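PDB 4IRN: prolyl-ACP dehydrogenase from Oscillatoria sp., which probably oxidises the prolyl group carried on an acyl carrier protein during anatoxin-a biosynthesis, using FAD as its cofactor. Local coordinates for residues Gly119-Phe122 with Ala123-His127; Leu386-Glu389 with Leu390-Ile394. One frame throughout, in Å; residues are numbered along the deposited sequence.

Contact 1 of 2, residues Gly119-Phe122 with Ala123-His127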
loop_
_atom_site.group_PDB
_atom_site.type_symbol
_atom_site.label_atom_id
_atom_site.label_comp_id
_atom_site.label_asym_id
_atom_site.label_seq_id
_atom_site.Cartn_x
_atom_site.Cartn_y
_atom_site.Cartn_z
ATOM N N GLY A 119 -1.541 -23.985 -15.264
ATOM C CA GLY A 119 -0.491 -24.975 -15.042
ATOM C C GLY A 119 0.145 -25.454 -16.334
ATOM O O GLY A 119 1.373 -25.599 -16.400
ATOM N N LEU A 120 -0.696 -25.673 -17.388
ATOM C CA LEU A 120 -0.244 -26.103 -18.715
ATOM C C LEU A 120 0.593 -24.992 -19.328
ATOM O O LEU A 120 1.692 -25.258 -19.820
ATOM C CB LEU A 120 -1.437 -26.461 -19.631
ATOM C CG LEU A 120 -1.125 -26.820 -21.101
ATOM C CD1 LEU A 120 -0.712 -28.285 -21.266
ATOM C CD2 LEU A 120 -2.302 -26.513 -21.982
ATOM N N ILE A 121 0.083 -23.744 -19.248
ATOM C CA ILE A 121 0.745 -22.535 -19.733
ATOM C C ILE A 121 2.153 -22.406 -19.100
ATOM O O ILE A 121 3.125 -22.168 -19.824
ATOM C CB ILE A 121 -0.149 -21.285 -19.499
ATOM C CG1 ILE A 121 -1.436 -21.335 -20.368
ATOM C CG2 ILE A 121 0.639 -20.009 -19.756
ATOM C CD1 ILE A 121 -2.609 -20.434 -19.887
ATOM N N PHE A 122 2.257 -22.606 -17.763
ATOM C CA PHE A 122 3.525 -22.543 -17.033
ATOM C C PHE A 122 4.484 -23.647 -17.498
ATOM O O PHE A 122 5.656 -23.359 -17.752
ATOM C CB PHE A 122 3.300 -22.557 -15.507
ATOM C CG PHE A 122 4.523 -22.842 -14.660
ATOM C CD1 PHE A 122 5.635 -22.006 -14.702
ATOM C CD2 PHE A 122 4.553 -23.935 -13.799
ATOM C CE1 PHE A 122 6.764 -22.285 -13.931
ATOM C CE2 PHE A 122 5.674 -24.196 -13.009
ATOM C CZ PHE A 122 6.768 -23.370 -13.077
ATOM N N ALA A 123 3.974 -24.893 -17.642
ATOM C CA ALA A 123 4.735 -26.074 -18.081
ATOM C C ALA A 123 5.342 -25.883 -19.484
ATOM O O ALA A 123 6.498 -26.252 -19.711
ATOM C CB ALA A 123 3.844 -27.302 -18.059
ATOM N N MET A 124 4.571 -25.277 -20.407
ATOM C CA MET A 124 4.999 -24.993 -21.775
ATOM C C MET A 124 6.050 -23.869 -21.837
ATOM O O MET A 124 7.014 -23.978 -22.593
ATOM C CB MET A 124 3.786 -24.648 -22.656
ATOM C CG MET A 124 3.023 -25.867 -23.151
ATOM S SD MET A 124 1.612 -25.532 -24.244
ATOM C CE MET A 124 0.727 -24.244 -23.317
ATOM N N ASN A 125 5.848 -22.789 -21.049
ATOM C CA ASN A 125 6.753 -21.638 -20.987
ATOM C C ASN A 125 8.104 -22.007 -20.391
ATOM O O ASN A 125 9.129 -21.483 -20.834
ATOM C CB ASN A 125 6.101 -20.457 -20.288
ATOM C CG ASN A 125 5.251 -19.643 -21.240
ATOM O OD1 ASN A 125 5.729 -18.730 -21.923
ATOM N ND2 ASN A 125 3.984 -20.006 -21.375
ATOM N N ALA A 126 8.103 -22.966 -19.445
ATOM C CA ALA A 126 9.288 -23.525 -18.816
ATOM C C ALA A 126 10.121 -24.258 -19.857
ATOM O O ALA A 126 11.333 -24.124 -19.863
ATOM C CB ALA A 126 8.875 -24.479 -17.711
ATOM N N HIS A 127 9.460 -25.025 -20.717
ATOM C CA HIS A 127 10.010 -25.816 -21.816
ATOM C C HIS A 127 10.599 -24.908 -22.919
ATOM O O HIS A 127 11.721 -25.140 -23.359
ATOM C CB HIS A 127 8.916 -26.754 -22.357
ATOM C CG HIS A 127 9.252 -27.475 -23.633
ATOM N ND1 HIS A 127 9.790 -28.745 -23.622
ATOM C CD2 HIS A 127 9.083 -27.085 -24.919
ATOM C CE1 HIS A 127 9.944 -29.075 -24.893
ATOM N NE2 HIS A 127 9.531 -28.108 -25.707
#

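Contact 2 of 2, residues Leu386-Glu389 with Leu390-Ile394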
loop_
_atom_site.group_PDB
_atom_site.type_symbol
_atom_site.label_atom_id
_atom_site.label_comp_id
_atom_site.label_asym_id
_atom_site.label_seq_id
_atom_site.Cartn_x
_atom_site.Cartn_y
_atom_site.Cartn_z
ATOM N N LEU A 386 -12.575 -18.589 -9.715
ATOM C CA LEU A 386 -11.738 -17.405 -9.461
ATOM C C LEU A 386 -10.689 -17.697 -8.398
ATOM O O LEU A 386 -9.608 -17.102 -8.408
ATOM C CB LEU A 386 -12.593 -16.189 -9.057
ATOM C CG LEU A 386 -13.530 -15.620 -10.115
ATOM C CD1 LEU A 386 -14.494 -14.672 -9.501
ATOM C CD2 LEU A 386 -12.770 -14.939 -11.237
ATOM N N GLU A 387 -11.032 -18.623 -7.467
ATOM C CA GLU A 387 -10.176 -19.041 -6.366
ATOM C C GLU A 387 -8.906 -19.740 -6.891
ATOM O O GLU A 387 -7.806 -19.434 -6.430
ATOM C CB GLU A 387 -10.967 -19.890 -5.339
ATOM C CG GLU A 387 -11.472 -21.252 -5.812
ATOM C CD GLU A 387 -10.658 -22.445 -5.340
ATOM O OE1 GLU A 387 -9.854 -22.279 -4.394
ATOM O OE2 GLU A 387 -10.821 -23.547 -5.911
ATOM N N ARG A 388 -9.059 -20.633 -7.902
ATOM C CA ARG A 388 -7.963 -21.359 -8.545
ATOM C C ARG A 388 -6.995 -20.353 -9.196
ATOM O O ARG A 388 -5.776 -20.510 -9.064
ATOM C CB ARG A 388 -8.507 -22.338 -9.589
ATOM C CG ARG A 388 -7.425 -23.091 -10.366
ATOM C CD ARG A 388 -7.974 -24.101 -11.359
ATOM N NE ARG A 388 -8.743 -23.479 -12.443
ATOM C CZ ARG A 388 -10.051 -23.634 -12.618
ATOM N NH1 ARG A 388 -10.751 -24.398 -11.791
ATOM N NH2 ARG A 388 -10.664 -23.040 -13.631
ATOM N N GLU A 389 -7.545 -19.309 -9.868
ATOM C CA GLU A 389 -6.777 -18.249 -10.514
ATOM C C GLU A 389 -5.774 -17.631 -9.537
ATOM O O GLU A 389 -4.599 -17.506 -9.894
ATOM C CB GLU A 389 -7.702 -17.166 -11.113
ATOM C CG GLU A 389 -8.640 -17.650 -12.216
ATOM C CD GLU A 389 -8.011 -18.156 -13.505
ATOM O OE1 GLU A 389 -6.839 -17.811 -13.784
ATOM O OE2 GLU A 389 -8.693 -18.907 -14.241
ATOM N N LEU A 390 -6.226 -17.306 -8.283
ATOM C CA LEU A 390 -5.367 -16.740 -7.229
ATOM C C LEU A 390 -4.298 -17.738 -6.781
ATOM O O LEU A 390 -3.127 -17.358 -6.670
ATOM C CB LEU A 390 -6.186 -16.228 -6.027
ATOM C CG LEU A 390 -5.389 -15.674 -4.823
ATOM C CD1 LEU A 390 -4.537 -14.449 -5.200
ATOM C CD2 LEU A 390 -6.311 -15.343 -3.665
ATOM N N ARG A 391 -4.700 -19.014 -6.539
ATOM C CA ARG A 391 -3.807 -20.105 -6.132
ATOM C C ARG A 391 -2.669 -20.289 -7.144
ATOM O O ARG A 391 -1.521 -20.467 -6.738
ATOM C CB ARG A 391 -4.578 -21.423 -5.951
ATOM C CG ARG A 391 -5.468 -21.468 -4.704
ATOM C CD ARG A 391 -5.916 -22.881 -4.353
ATOM N NE ARG A 391 -7.042 -23.332 -5.175
ATOM C CZ ARG A 391 -6.937 -24.163 -6.210
ATOM N NH1 ARG A 391 -5.754 -24.654 -6.561
ATOM N NH2 ARG A 391 -8.012 -24.510 -6.901
ATOM N N ASP A 392 -2.986 -20.194 -8.451
ATOM C CA ASP A 392 -2.021 -20.313 -9.547
ATOM C C ASP A 392 -1.103 -19.099 -9.619
ATOM O O ASP A 392 0.096 -19.258 -9.844
ATOM C CB ASP A 392 -2.732 -20.530 -10.903
ATOM C CG ASP A 392 -3.615 -21.767 -11.024
ATOM O OD1 ASP A 392 -3.480 -22.686 -10.180
ATOM O OD2 ASP A 392 -4.443 -21.814 -11.961
ATOM N N ALA A 393 -1.664 -17.894 -9.420
ATOM C CA ALA A 393 -0.950 -16.615 -9.454
ATOM C C ALA A 393 0.202 -16.520 -8.446
ATOM O O ALA A 393 1.220 -15.903 -8.766
ATOM C CB ALA A 393 -1.921 -15.461 -9.247
ATOM N N ILE A 394 0.047 -17.107 -7.239
ATOM C CA ILE A 394 1.071 -17.067 -6.187
ATOM C C ILE A 394 2.398 -17.678 -6.637
ATOM O O ILE A 394 3.449 -17.101 -6.361
ATOM C CB ILE A 394 0.555 -17.652 -4.843
ATOM C CG1 ILE A 394 -0.602 -16.785 -4.300
ATOM C CG2 ILE A 394 1.682 -17.768 -3.798
ATOM C CD1 ILE A 394 -1.474 -17.451 -3.333
#

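Contact 1 of 2, residues Gly119-Phe122 with Ala123-His127
The side-chain amide of N125 turns back along its own helix and bonds to the carbonyl oxygen of I121, one turn earlier. N125 ND2 lies 2.8 Å from I121 O, with an N-H...O angle of 174° and the oxygen practically in the amide plane. The same oxygen takes the routine helical bond from N125 N at 3.0 Å, so one residue grips it twice. The two donors reach it from opposite faces of the carbonyl plane, ND2 standing well above that plane instead of on a lone pair. The I121 side chain lies beside that of N125, pointing the same way, with I121 CG2 3.7 Å from N125 ND2. The other end of the amide is held as well, because N125 OD1 accepts a hydrogen bond from W129, which should fix the amide's rotation. All this happens near the start of helix 118-138, a helix of the N-terminal domain in the acyl-CoA dehydrogenase fold, which here brings F122 against the FAD; the F122 ring also stacks with Y399. The apolar contact between L120 and M124 is looser. M124 leaves with CG beside the backbone N and then bends at chi3 (-49°), which folds the methyl back to put CE 3.9 Å from L120 CG and 3.8 Å from L120 O. These side chains continue into helix 74-83, where L120 touches A76 and M124 touches W77 and C80. A126, partly exposed, marks the more open side, where its CB comes 3.4 Å from F122 O, while A126 N closes the backbone bond to that same oxygen.

Contact 2 of 2, residues Leu386-Glu389 with Leu390-Ile394
R391 reaches back one helical turn to grip E387, its chain lying along the backbone on the way. CB sits 3.5 Å from R388 O; CG, placed beside the backbone N, lies equally close to E387 O. From CD, 4.0 Å from E387 OE1, the chain bends at chi3 and lays the guanidinium over the backbone of R388, whose CA stands 3.5 Å above the plane, toward the rim. NE then donates to E387 OE1 and NH2 to E387 OE2, both at 3.1 Å and nearly straight, with angles of 178° and 173°. This is a side-on, two-nitrogen salt bridge with one bond to each carboxylate oxygen. Both oxygens lie close to the guanidinium plane, yet the nitrogens meet them from above the carboxylate plane, the two groups being turned 47° apart. The tip has further partners: NH2 also forms a salt bridge with D67, and NH1 donates to M239 O of the same chain. The carboxylates of E387 and D67 probably offset much of the buried charge of R391. D392 and R388 lie side by side, pointing the same way, with D392 OD2 3.6 Å from R388 CG, but the D392 carboxylate is held by M241 N and by N118, which also bonds E389. Y380 of the second subunit bonds to R391 O, and I394 of that subunit packs on L390. An i to i+4 glutamate-arginine pair of this kind is a classic salt bridge of the alpha helix, set here in a short helix of the acyl-CoA dehydrogenase C-terminal domain, where it meets a neighbouring subunit.

Overall arrangement
Contacts 1 and 2 illustrate how one i to i+4 spacing serves two different polar pairings, an amide on a backbone carbonyl in 119-127 and a carboxylate with a guanidinium in 386-394. The first belongs to the N-terminal domain and the second to the C-terminal domain of the acyl-CoA dehydrogenase fold. Their centres lie about 16 Å apart and their nearest atoms about 5 Å, without touching; N118, at the start of helix 118-138, ties that helix to helix 386-395. Contact 1 borders the flavin site: the F122 side chain is about 4 Å from a bound FAD. Contact 2 stands farther back, the D392 side chain being about 10 Å from a bound FAD.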